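Local coordinates for glycosyl hydrolase family 2, TIM barrel domain protein (Faecalibacterium prausnitzii A2-165, PDB 6ED2) that acts as a gut bacterial beta-glucuronidase, probably cleaving glucuronic acid from its conjugates as a member of glycoside hydrolase family 2, at residues G44-S49 with Y95-F100; G107-L112 with K207-D212; I347-F352 with E370-I375. All blocks are in the same frame, centred on the assembly; numbering follows the deposited sequence.

Interaction 1 of 3, residues G44-S49 with Y95-F100; sequences GMWRFS and YETSFF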
loop_
_atom_site.group_PDB
_atom_site.type_symbol
_atom_site.label_atom_id
_atom_site.label_comp_id
_atom_site.label_asym_id
_atom_site.label_seq_id
_atom_site.Cartn_x
_atom_site.Cartn_y
_atom_site.Cartn_z
ATOM N N GLY A 44 -14.654 -5.443 -31.622
ATOM C CA GLY A 44 -13.422 -4.877 -32.082
ATOM C C GLY A 44 -13.404 -3.402 -31.771
ATOM O O GLY A 44 -14.059 -2.953 -30.836
ATOM N N MET A 45 -12.622 -2.665 -32.552
ATOM C CA MET A 45 -12.589 -1.220 -32.419
ATOM C C MET A 45 -13.728 -0.649 -33.246
ATOM O O MET A 45 -13.803 -0.900 -34.451
ATOM C CB MET A 45 -11.254 -0.635 -32.873
ATOM C CG MET A 45 -10.077 -0.996 -32.002
ATOM S SD MET A 45 -10.217 -0.453 -30.272
ATOM C CE MET A 45 -10.714 1.208 -30.438
ATOM N N TRP A 46 -14.619 0.096 -32.599
ATOM C CA TRP A 46 -15.668 0.840 -33.277
ATOM C C TRP A 46 -15.330 2.322 -33.216
ATOM O O TRP A 46 -14.332 2.722 -32.616
ATOM C CB TRP A 46 -17.038 0.578 -32.639
ATOM C CG TRP A 46 -17.596 -0.832 -32.744
ATOM C CD1 TRP A 46 -16.897 -2.006 -32.780
ATOM C CD2 TRP A 46 -18.984 -1.193 -32.776
ATOM N NE1 TRP A 46 -17.765 -3.079 -32.835
ATOM C CE2 TRP A 46 -19.052 -2.604 -32.841
ATOM C CE3 TRP A 46 -20.176 -0.459 -32.757
ATOM C CZ2 TRP A 46 -20.266 -3.297 -32.893
ATOM C CZ3 TRP A 46 -21.394 -1.156 -32.803
ATOM C CH2 TRP A 46 -21.421 -2.560 -32.875
ATOM N N ARG A 47 -16.171 3.139 -33.844
ATOM C CA ARG A 47 -16.131 4.584 -33.684
ATOM C C ARG A 47 -17.175 5.008 -32.652
ATOM O O ARG A 47 -18.159 4.311 -32.403
ATOM C CB ARG A 47 -16.377 5.296 -35.020
ATOM C CG ARG A 47 -15.493 4.840 -36.185
ATOM C CD ARG A 47 -14.002 4.908 -35.848
ATOM N NE ARG A 47 -13.569 6.266 -35.487
ATOM C CZ ARG A 47 -12.329 6.575 -35.103
ATOM N NH1 ARG A 47 -11.392 5.626 -35.026
ATOM N NH2 ARG A 47 -12.026 7.830 -34.783
ATOM N N PHE A 48 -16.955 6.178 -32.065
ATOM C CA PHE A 48 -17.703 6.588 -30.891
ATOM C C PHE A 48 -17.746 8.103 -30.849
ATOM O O PHE A 48 -16.745 8.763 -31.127
ATOM C CB PHE A 48 -17.053 6.023 -29.610
ATOM C CG PHE A 48 -17.714 6.460 -28.312
ATOM C CD1 PHE A 48 -18.577 5.606 -27.642
ATOM C CD2 PHE A 48 -17.416 7.694 -27.729
ATOM C CE1 PHE A 48 -19.166 5.979 -26.419
ATOM C CE2 PHE A 48 -18.003 8.076 -26.518
ATOM C CZ PHE A 48 -18.875 7.203 -25.860
ATOM N N SER A 49 -18.903 8.649 -30.484
ATOM C CA SER A 49 -19.012 10.080 -30.285
ATOM C C SER A 49 -20.017 10.357 -29.180
ATOM O O SER A 49 -21.095 9.757 -29.156
ATOM C CB SER A 49 -19.448 10.795 -31.570
ATOM O OG SER A 49 -19.409 12.186 -31.349
ATOM N N TYR A 95 -22.253 4.795 -31.062
ATOM C CA TYR A 95 -21.308 3.806 -31.548
ATOM C C TYR A 95 -21.557 3.584 -33.035
ATOM O O TYR A 95 -22.697 3.658 -33.506
ATOM C CB TYR A 95 -21.462 2.478 -30.809
ATOM C CG TYR A 95 -20.860 2.422 -29.429
ATOM C CD1 TYR A 95 -19.665 1.750 -29.208
ATOM C CD2 TYR A 95 -21.503 3.003 -28.334
ATOM C CE1 TYR A 95 -19.110 1.672 -27.950
ATOM C CE2 TYR A 95 -20.943 2.934 -27.052
ATOM C CZ TYR A 95 -19.745 2.271 -26.872
ATOM O OH TYR A 95 -19.170 2.188 -25.618
ATOM N N GLU A 96 -20.488 3.316 -33.780
ATOM C CA GLU A 96 -20.612 3.143 -35.220
ATOM C C GLU A 96 -19.576 2.135 -35.691
ATOM O O GLU A 96 -18.421 2.179 -35.262
ATOM C CB GLU A 96 -20.434 4.469 -35.962
ATOM C CG GLU A 96 -20.663 4.385 -37.473
ATOM C CD GLU A 96 -20.048 5.556 -38.241
ATOM O OE1 GLU A 96 -20.555 6.691 -38.140
ATOM O OE2 GLU A 96 -19.045 5.337 -38.952
ATOM N N THR A 97 -19.997 1.218 -36.552
ATOM C CA THR A 97 -19.054 0.341 -37.224
ATOM C C THR A 97 -19.632 -0.024 -38.584
ATOM O O THR A 97 -20.656 0.514 -39.008
ATOM C CB THR A 97 -18.719 -0.883 -36.363
ATOM O OG1 THR A 97 -17.685 -1.630 -37.005
ATOM C CG2 THR A 97 -19.943 -1.784 -36.140
ATOM N N SER A 98 -18.940 -0.910 -39.286
ATOM C CA SER A 98 -19.341 -1.362 -40.608
ATOM C C SER A 98 -19.302 -2.870 -40.606
ATOM O O SER A 98 -18.469 -3.476 -39.932
ATOM C CB SER A 98 -18.413 -0.848 -41.729
ATOM O OG SER A 98 -18.463 0.562 -41.797
ATOM N N PHE A 99 -20.204 -3.477 -41.360
ATOM C CA PHE A 99 -20.183 -4.922 -41.463
ATOM C C PHE A 99 -20.497 -5.301 -42.893
ATOM O O PHE A 99 -21.218 -4.594 -43.609
ATOM C CB PHE A 99 -21.162 -5.607 -40.490
ATOM C CG PHE A 99 -22.612 -5.246 -40.701
ATOM C CD1 PHE A 99 -23.442 -6.057 -41.468
ATOM C CD2 PHE A 99 -23.157 -4.118 -40.107
ATOM C CE1 PHE A 99 -24.795 -5.732 -41.649
ATOM C CE2 PHE A 99 -24.512 -3.792 -40.283
ATOM C CZ PHE A 99 -25.320 -4.594 -41.058
ATOM N N PHE A 100 -19.924 -6.412 -43.305
ATOM C CA PHE A 100 -20.063 -6.883 -44.662
ATOM C C PHE A 100 -21.104 -7.978 -44.676
ATOM O O PHE A 100 -21.064 -8.884 -43.838
ATOM C CB PHE A 100 -18.738 -7.420 -45.205
ATOM C CG PHE A 100 -18.779 -7.710 -46.679
ATOM C CD1 PHE A 100 -18.609 -6.689 -47.601
ATOM C CD2 PHE A 100 -19.032 -8.997 -47.140
ATOM C CE1 PHE A 100 -18.652 -6.953 -48.962
ATOM C CE2 PHE A 100 -19.078 -9.269 -48.497
ATOM C CZ PHE A 100 -18.883 -8.249 -49.410
HETATM O O HOH W 1 -15.275 -0.182 -36.598
#

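Interaction 2 of 3, residues G107-L112 with K207-D212; sequences GWDIVL and KERVLD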
loop_
_atom_site.group_PDB
_atom_site.type_symbol
_atom_site.label_atom_id
_atom_site.label_comp_id
_atom_site.label_asym_id
_atom_site.label_seq_id
_atom_site.Cartn_x
_atom_site.Cartn_y
_atom_site.Cartn_z
ATOM N N GLY A 107 -31.382 -14.538 -49.299
ATOM C CA GLY A 107 -32.371 -15.544 -48.980
ATOM C C GLY A 107 -32.415 -15.958 -47.522
ATOM O O GLY A 107 -33.423 -16.522 -47.081
ATOM N N TRP A 108 -31.354 -15.714 -46.767
ATOM C CA TRP A 108 -31.369 -15.888 -45.328
ATOM C C TRP A 108 -31.960 -14.649 -44.666
ATOM O O TRP A 108 -31.949 -13.553 -45.230
ATOM C CB TRP A 108 -29.956 -16.066 -44.801
ATOM C CG TRP A 108 -29.429 -17.428 -44.573
ATOM C CD1 TRP A 108 -29.536 -18.160 -43.433
ATOM C CD2 TRP A 108 -28.596 -18.184 -45.459
ATOM N NE1 TRP A 108 -28.857 -19.349 -43.565
ATOM C CE2 TRP A 108 -28.269 -19.386 -44.801
ATOM C CE3 TRP A 108 -28.124 -17.977 -46.755
ATOM C CZ2 TRP A 108 -27.484 -20.373 -45.388
ATOM C CZ3 TRP A 108 -27.345 -18.962 -47.342
ATOM C CH2 TRP A 108 -27.032 -20.144 -46.656
ATOM N N ASP A 109 -32.463 -14.820 -43.447
ATOM C CA ASP A 109 -32.715 -13.668 -42.592
ATOM C C ASP A 109 -31.395 -13.122 -42.059
ATOM O O ASP A 109 -30.514 -13.887 -41.653
ATOM C CB ASP A 109 -33.631 -14.046 -41.430
ATOM C CG ASP A 109 -35.021 -13.420 -41.551
ATOM O OD1 ASP A 109 -35.265 -12.572 -42.454
ATOM O OD2 ASP A 109 -35.882 -13.813 -40.749
ATOM N N ILE A 110 -31.263 -11.800 -42.068
ATOM C CA ILE A 110 -30.061 -11.115 -41.603
ATOM C C ILE A 110 -30.418 -10.375 -40.329
ATOM O O ILE A 110 -31.235 -9.440 -40.356
ATOM C CB ILE A 110 -29.495 -10.132 -42.645
ATOM C CG1 ILE A 110 -29.544 -10.720 -44.064
ATOM C CG2 ILE A 110 -28.057 -9.768 -42.266
ATOM C CD1 ILE A 110 -28.757 -11.996 -44.215
ATOM N N VAL A 111 -29.789 -10.774 -39.220
ATOM C CA VAL A 111 -30.160 -10.315 -37.888
ATOM C C VAL A 111 -28.906 -9.928 -37.112
ATOM O O VAL A 111 -27.952 -10.714 -37.043
ATOM C CB VAL A 111 -30.941 -11.406 -37.115
ATOM C CG1 VAL A 111 -31.468 -10.851 -35.797
ATOM C CG2 VAL A 111 -32.081 -12.004 -37.972
ATOM N N LEU A 112 -28.937 -8.749 -36.484
ATOM C CA LEU A 112 -27.917 -8.318 -35.527
ATOM C C LEU A 112 -28.345 -8.651 -34.101
ATOM O O LEU A 112 -29.481 -8.374 -33.718
ATOM C CB LEU A 112 -27.687 -6.815 -35.642
ATOM C CG LEU A 112 -27.146 -6.359 -36.989
ATOM C CD1 LEU A 112 -27.292 -4.858 -37.115
ATOM C CD2 LEU A 112 -25.686 -6.804 -37.135
ATOM N N LYS A 207 -35.408 -18.327 -42.523
ATOM C CA LYS A 207 -36.614 -17.561 -42.252
ATOM C C LYS A 207 -37.597 -18.334 -41.377
ATOM O O LYS A 207 -38.312 -17.731 -40.576
ATOM C CB LYS A 207 -37.233 -17.120 -43.576
ATOM C CG LYS A 207 -36.588 -15.806 -44.026
ATOM C CD LYS A 207 -36.586 -15.597 -45.510
ATOM C CE LYS A 207 -36.177 -14.179 -45.810
ATOM N NZ LYS A 207 -36.398 -13.879 -47.238
ATOM N N GLU A 208 -37.620 -19.657 -41.480
ATOM C CA GLU A 208 -38.339 -20.494 -40.540
ATOM C C GLU A 208 -37.329 -21.116 -39.581
ATOM O O GLU A 208 -36.462 -21.884 -40.002
ATOM C CB GLU A 208 -39.127 -21.586 -41.261
ATOM C CG GLU A 208 -39.946 -22.416 -40.288
ATOM C CD GLU A 208 -40.766 -23.514 -40.951
ATOM O OE1 GLU A 208 -40.859 -23.526 -42.197
ATOM O OE2 GLU A 208 -41.338 -24.355 -40.212
ATOM N N ARG A 209 -37.454 -20.815 -38.291
ATOM C CA ARG A 209 -36.394 -21.219 -37.380
ATOM C C ARG A 209 -36.925 -21.397 -35.966
ATOM O O ARG A 209 -37.985 -20.885 -35.606
ATOM C CB ARG A 209 -35.271 -20.185 -37.367
ATOM C CG ARG A 209 -35.760 -18.781 -37.002
ATOM C CD ARG A 209 -34.573 -17.871 -36.850
ATOM N NE ARG A 209 -34.918 -16.467 -36.666
ATOM C CZ ARG A 209 -35.254 -15.638 -37.645
ATOM N NH1 ARG A 209 -35.349 -16.078 -38.900
ATOM N NH2 ARG A 209 -35.522 -14.372 -37.366
ATOM N N VAL A 210 -36.157 -22.154 -35.177
ATOM C CA VAL A 210 -36.357 -22.220 -33.741
ATOM C C VAL A 210 -36.185 -20.842 -33.117
ATOM O O VAL A 210 -35.179 -20.162 -33.349
ATOM C CB VAL A 210 -35.369 -23.217 -33.136
ATOM C CG1 VAL A 210 -35.619 -23.352 -31.633
ATOM C CG2 VAL A 210 -35.468 -24.538 -33.865
ATOM N N LEU A 211 -37.168 -20.426 -32.305
ATOM C CA LEU A 211 -37.077 -19.203 -31.513
ATOM C C LEU A 211 -36.832 -19.451 -30.035
ATOM O O LEU A 211 -36.314 -18.568 -29.345
ATOM C CB LEU A 211 -38.357 -18.374 -31.647
ATOM C CG LEU A 211 -38.866 -18.091 -33.062
ATOM C CD1 LEU A 211 -40.255 -17.504 -32.985
ATOM C CD2 LEU A 211 -37.948 -17.150 -33.811
ATOM N N ASP A 212 -37.197 -20.621 -29.525
ATOM C CA ASP A 212 -37.104 -20.858 -28.093
ATOM C C ASP A 212 -37.293 -22.346 -27.839
ATOM O O ASP A 212 -37.787 -23.085 -28.692
ATOM C CB ASP A 212 -38.150 -20.036 -27.322
ATOM C CG ASP A 212 -37.838 -19.921 -25.829
ATOM O OD1 ASP A 212 -36.700 -20.227 -25.412
ATOM O OD2 ASP A 212 -38.745 -19.534 -25.063
HETATM O O HOH W 2 -34.311 -18.927 -45.266
HETATM O O HOH W 3 -36.402 -12.016 -38.396
#

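Interaction 3 of 3, residues I347-F352 with E370-I375; sequences IGANCF and EGFLII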
loop_
_atom_site.group_PDB
_atom_site.type_symbol
_atom_site.label_atom_id
_atom_site.label_comp_id
_atom_site.label_asym_id
_atom_site.label_seq_id
_atom_site.Cartn_x
_atom_site.Cartn_y
_atom_site.Cartn_z
ATOM N N ILE A 347 -11.602 -21.237 -3.474
ATOM C CA ILE A 347 -12.102 -20.866 -2.153
ATOM C C ILE A 347 -13.214 -21.776 -1.635
ATOM O O ILE A 347 -13.544 -21.711 -0.444
ATOM C CB ILE A 347 -12.545 -19.393 -2.176
ATOM C CG1 ILE A 347 -12.490 -18.805 -0.765
ATOM C CG2 ILE A 347 -13.903 -19.259 -2.818
ATOM C CD1 ILE A 347 -12.656 -17.314 -0.730
ATOM N N GLY A 348 -13.779 -22.651 -2.466
ATOM C CA GLY A 348 -14.821 -23.555 -2.006
ATOM C C GLY A 348 -16.238 -23.037 -2.151
ATOM O O GLY A 348 -17.156 -23.618 -1.561
ATOM N N ALA A 349 -16.443 -21.959 -2.902
ATOM C CA ALA A 349 -17.786 -21.484 -3.184
ATOM C C ALA A 349 -18.538 -22.500 -4.042
ATOM O O ALA A 349 -17.947 -23.222 -4.848
ATOM C CB ALA A 349 -17.716 -20.120 -3.884
ATOM N N ASN A 350 -19.856 -22.574 -3.859
ATOM C CA ASN A 350 -20.678 -23.347 -4.788
ATOM C C ASN A 350 -21.788 -22.510 -5.411
ATOM O O ASN A 350 -22.616 -23.047 -6.151
ATOM C CB ASN A 350 -21.259 -24.595 -4.107
ATOM C CG ASN A 350 -22.189 -24.260 -2.927
ATOM O OD1 ASN A 350 -22.759 -23.165 -2.851
ATOM N ND2 ASN A 350 -22.338 -25.208 -2.004
ATOM N N CYS A 351 -21.804 -21.200 -5.174
ATOM C CA CYS A 351 -22.990 -20.430 -5.517
ATOM C C CYS A 351 -22.640 -18.956 -5.632
ATOM O O CYS A 351 -21.815 -18.447 -4.872
ATOM C CB CYS A 351 -24.089 -20.628 -4.454
ATOM S SG CYS A 351 -25.617 -19.703 -4.794
ATOM N N PHE A 352 -23.294 -18.261 -6.564
ATOM C CA PHE A 352 -23.250 -16.799 -6.523
ATOM C C PHE A 352 -24.546 -16.213 -7.059
ATOM O O PHE A 352 -25.289 -16.859 -7.797
ATOM C CB PHE A 352 -22.053 -16.204 -7.302
ATOM C CG PHE A 352 -22.015 -16.563 -8.773
ATOM C CD1 PHE A 352 -22.658 -15.779 -9.716
ATOM C CD2 PHE A 352 -21.292 -17.663 -9.213
ATOM C CE1 PHE A 352 -22.592 -16.098 -11.079
ATOM C CE2 PHE A 352 -21.225 -17.984 -10.571
ATOM C CZ PHE A 352 -21.887 -17.203 -11.499
ATOM N N GLU A 370 -18.597 -25.635 -14.796
ATOM C CA GLU A 370 -17.905 -25.839 -13.530
ATOM C C GLU A 370 -18.817 -26.333 -12.409
ATOM O O GLU A 370 -18.334 -26.570 -11.298
ATOM C CB GLU A 370 -17.211 -24.547 -13.107
ATOM C CG GLU A 370 -16.279 -24.001 -14.191
ATOM C CD GLU A 370 -15.158 -24.968 -14.562
ATOM O OE1 GLU A 370 -14.720 -25.780 -13.706
ATOM O OE2 GLU A 370 -14.729 -24.931 -15.730
ATOM N N GLY A 371 -20.115 -26.488 -12.659
ATOM C CA GLY A 371 -21.017 -26.947 -11.617
ATOM C C GLY A 371 -21.206 -25.950 -10.491
ATOM O O GLY A 371 -21.056 -26.297 -9.316
ATOM N N PHE A 372 -21.519 -24.706 -10.838
ATOM C CA PHE A 372 -21.814 -23.656 -9.872
ATOM C C PHE A 372 -23.302 -23.334 -9.913
ATOM O O PHE A 372 -23.939 -23.432 -10.962
ATOM C CB PHE A 372 -21.003 -22.387 -10.158
ATOM C CG PHE A 372 -19.651 -22.366 -9.491
ATOM C CD1 PHE A 372 -18.568 -23.008 -10.070
ATOM C CD2 PHE A 372 -19.468 -21.706 -8.286
ATOM C CE1 PHE A 372 -17.322 -22.993 -9.452
ATOM C CE2 PHE A 372 -18.224 -21.694 -7.659
ATOM C CZ PHE A 372 -17.150 -22.335 -8.242
ATOM N N LEU A 373 -23.855 -22.978 -8.756
ATOM C CA LEU A 373 -25.253 -22.596 -8.632
ATOM C C LEU A 373 -25.372 -21.083 -8.720
ATOM O O LEU A 373 -24.603 -20.353 -8.088
ATOM C CB LEU A 373 -25.829 -23.085 -7.298
ATOM C CG LEU A 373 -25.614 -24.558 -6.971
ATOM C CD1 LEU A 373 -26.167 -24.896 -5.590
ATOM C CD2 LEU A 373 -26.277 -25.418 -8.046
ATOM N N ILE A 374 -26.364 -20.616 -9.469
ATOM C CA ILE A 374 -26.583 -19.191 -9.704
ATOM C C ILE A 374 -27.972 -18.802 -9.222
ATOM O O ILE A 374 -28.967 -19.442 -9.592
ATOM C CB ILE A 374 -26.444 -18.846 -11.197
ATOM C CG1 ILE A 374 -25.004 -19.093 -11.675
ATOM C CG2 ILE A 374 -26.904 -17.403 -11.465
ATOM C CD1 ILE A 374 -24.768 -18.613 -13.091
ATOM N N ILE A 375 -28.040 -17.727 -8.442
ATOM C CA ILE A 375 -29.271 -16.990 -8.206
ATOM C C ILE A 375 -29.308 -15.829 -9.189
ATOM O O ILE A 375 -28.492 -14.909 -9.106
ATOM C CB ILE A 375 -29.372 -16.498 -6.759
ATOM C CG1 ILE A 375 -29.266 -17.687 -5.793
ATOM C CG2 ILE A 375 -30.677 -15.745 -6.560
ATOM C CD1 ILE A 375 -29.282 -17.291 -4.326
#

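Interaction 1 of 3, residues G44-S49 with Y95-F100
R47 N donates to E96 O at 2.8 Å, and E96 N returns a bond to R47 O, making R47 and E96 a hydrogen-bonded pair of the antiparallel strands 38-51 and 92-101. Pairing of this kind builds the jelly-roll beta-sandwich characteristic of the family 2 sugar binding domain. R47 O has a second, softer partner in the CA-H of Y95, with Y95 CA 3.3 Å from R47 O. There the register has moved on one step, to the non-hydrogen-bonded pair F48 and Y95. Their rings share one face of the sheet and meet T-shaped, planes at 88°. The CD1-CE1 edge of F48 is aimed at the face of Y95, displaced toward its rim, and F48 CE1 comes within 3.6 Å of Y95 CE2. F50 and F77 also meet the F48 ring, so the pair belongs to a larger aromatic cluster. On the opposite face R47 and E96 start side by side but part company. R47 NE is 6.5 Å from E96 OE2; NE turns to S68 OG, while E96 OE1 accepts from L65 N. Next along, W46 lies across from T97, whose OG1 hydrogen-bonds a water that donates to M45 O at 2.7 Å. With OG1 trans to the backbone N (chi1 -174°), the methyl branch of T97 is turned toward the indole, itself tethered through W46 NE1 to L42 O. In this CH-pi contact T97 CG2 stands 3.3 Å from the centroid of the W46 six-membered ring, 4° off its normal.

Interaction 2 of 3, residues G107-L112 with K207-D212
K207 meets D109 and G107 with hydrocarbon rather than charge. Extended beyond CG, the chain crosses the carboxylate at about a right angle, placing K207 CG 3.8 Å from D109 CG, and runs on with K207 CD beside G107 O. The ammonium goes past the acid, K207 NZ remaining 5.1 Å from D109 OD1. At the backbone, a water accepts from K207 N at 3.0 Å and donates to G107 O. The contact bridges two sheets: strand 109-114 is part of the jelly roll, whereas strand 210-219 opens the three-stranded sheet of what in this family is an immunoglobulin-like domain, and N233 clasps the turn through K207 O and R209 N.

R209 closes the contact with a salt bridge. With CG between the backbone N and the carbonyl carbon (chi1 57°) and a straight run from CG to NE, the guanidinium reaches D109, where R209 NH1 donates to the anti lone pair of D109 OD2 at 3.0 Å, in the guanidinium plane. The carboxylate is turned 71° from that plane. R209 NH2 adds a weak bond to D109 OD2 at 3.4 Å, and a water donating to D109 OD2 accepts from R209 NH2 at 2.7 Å, so OD2 has two sound donors and a weak third. R209 NH1 also holds P206 O, and D109 OD1 pairs with T145 OG1. Past R209, L211 and D212 both face S231 in a classic beta bulge.

Interaction 3 of 3, residues I347-F352 with E370-I375
F352 and I374 lie side by side and point the same way, the face of the phenyl ring laid against the branched chain. I374 CG1 sits 4.1 Å from the centroid of the F352 ring, 28° off the normal, a CH-pi contact, and I374 CD1 touches F352 CZ at 3.6 Å. F352 has CG between the backbone N and the carbonyl carbon (chi1 59°), which turns the ring toward I374. On the other face C351 and L373 pair through their CB atoms. F372 instead rests against backbone, bringing F372 CE2 to 3.2 Å from A349 O, a carbonyl whose hydrogen-bond donor is H270 NE2.

These residues belong to a beta-alpha-beta unit of the TIM barrel: parallel strands 351-353 and 373-377, joined by helix 361-370. L373 N bonds N350 O at 2.9 Å, F352 N bonds L373 O, and I375 N bonds F352 O. With an alanine at F352, I374 would probably be stripped of the ring face it lies against, and a gap would open beside I363 and M344. Backbone bonds thus fix the parallel register, while the side chains meeting across it contribute mainly apolar packing.

Interactions 1 and 2 both reach the same sheet: strands 92-101 and 109-114 follow each other in the chain, and although the contact centres are 24 Å apart, their nearest atoms are about 4 Å apart, without touching. Interaction 3 stands in the barrel, its centre 36 Å from that of interaction 1 and 35 Å from that of interaction 2. Between subunits the regions do meet: M45 packs on M366 of a second subunit, and E370 on S70 of a second subunit. None lies at the magnesium site of T239 and E241; the side chains of R209 and F352 are each about 14 Å from a bound magnesium ion. In this family the catalytic pocket is formed in the barrel domain.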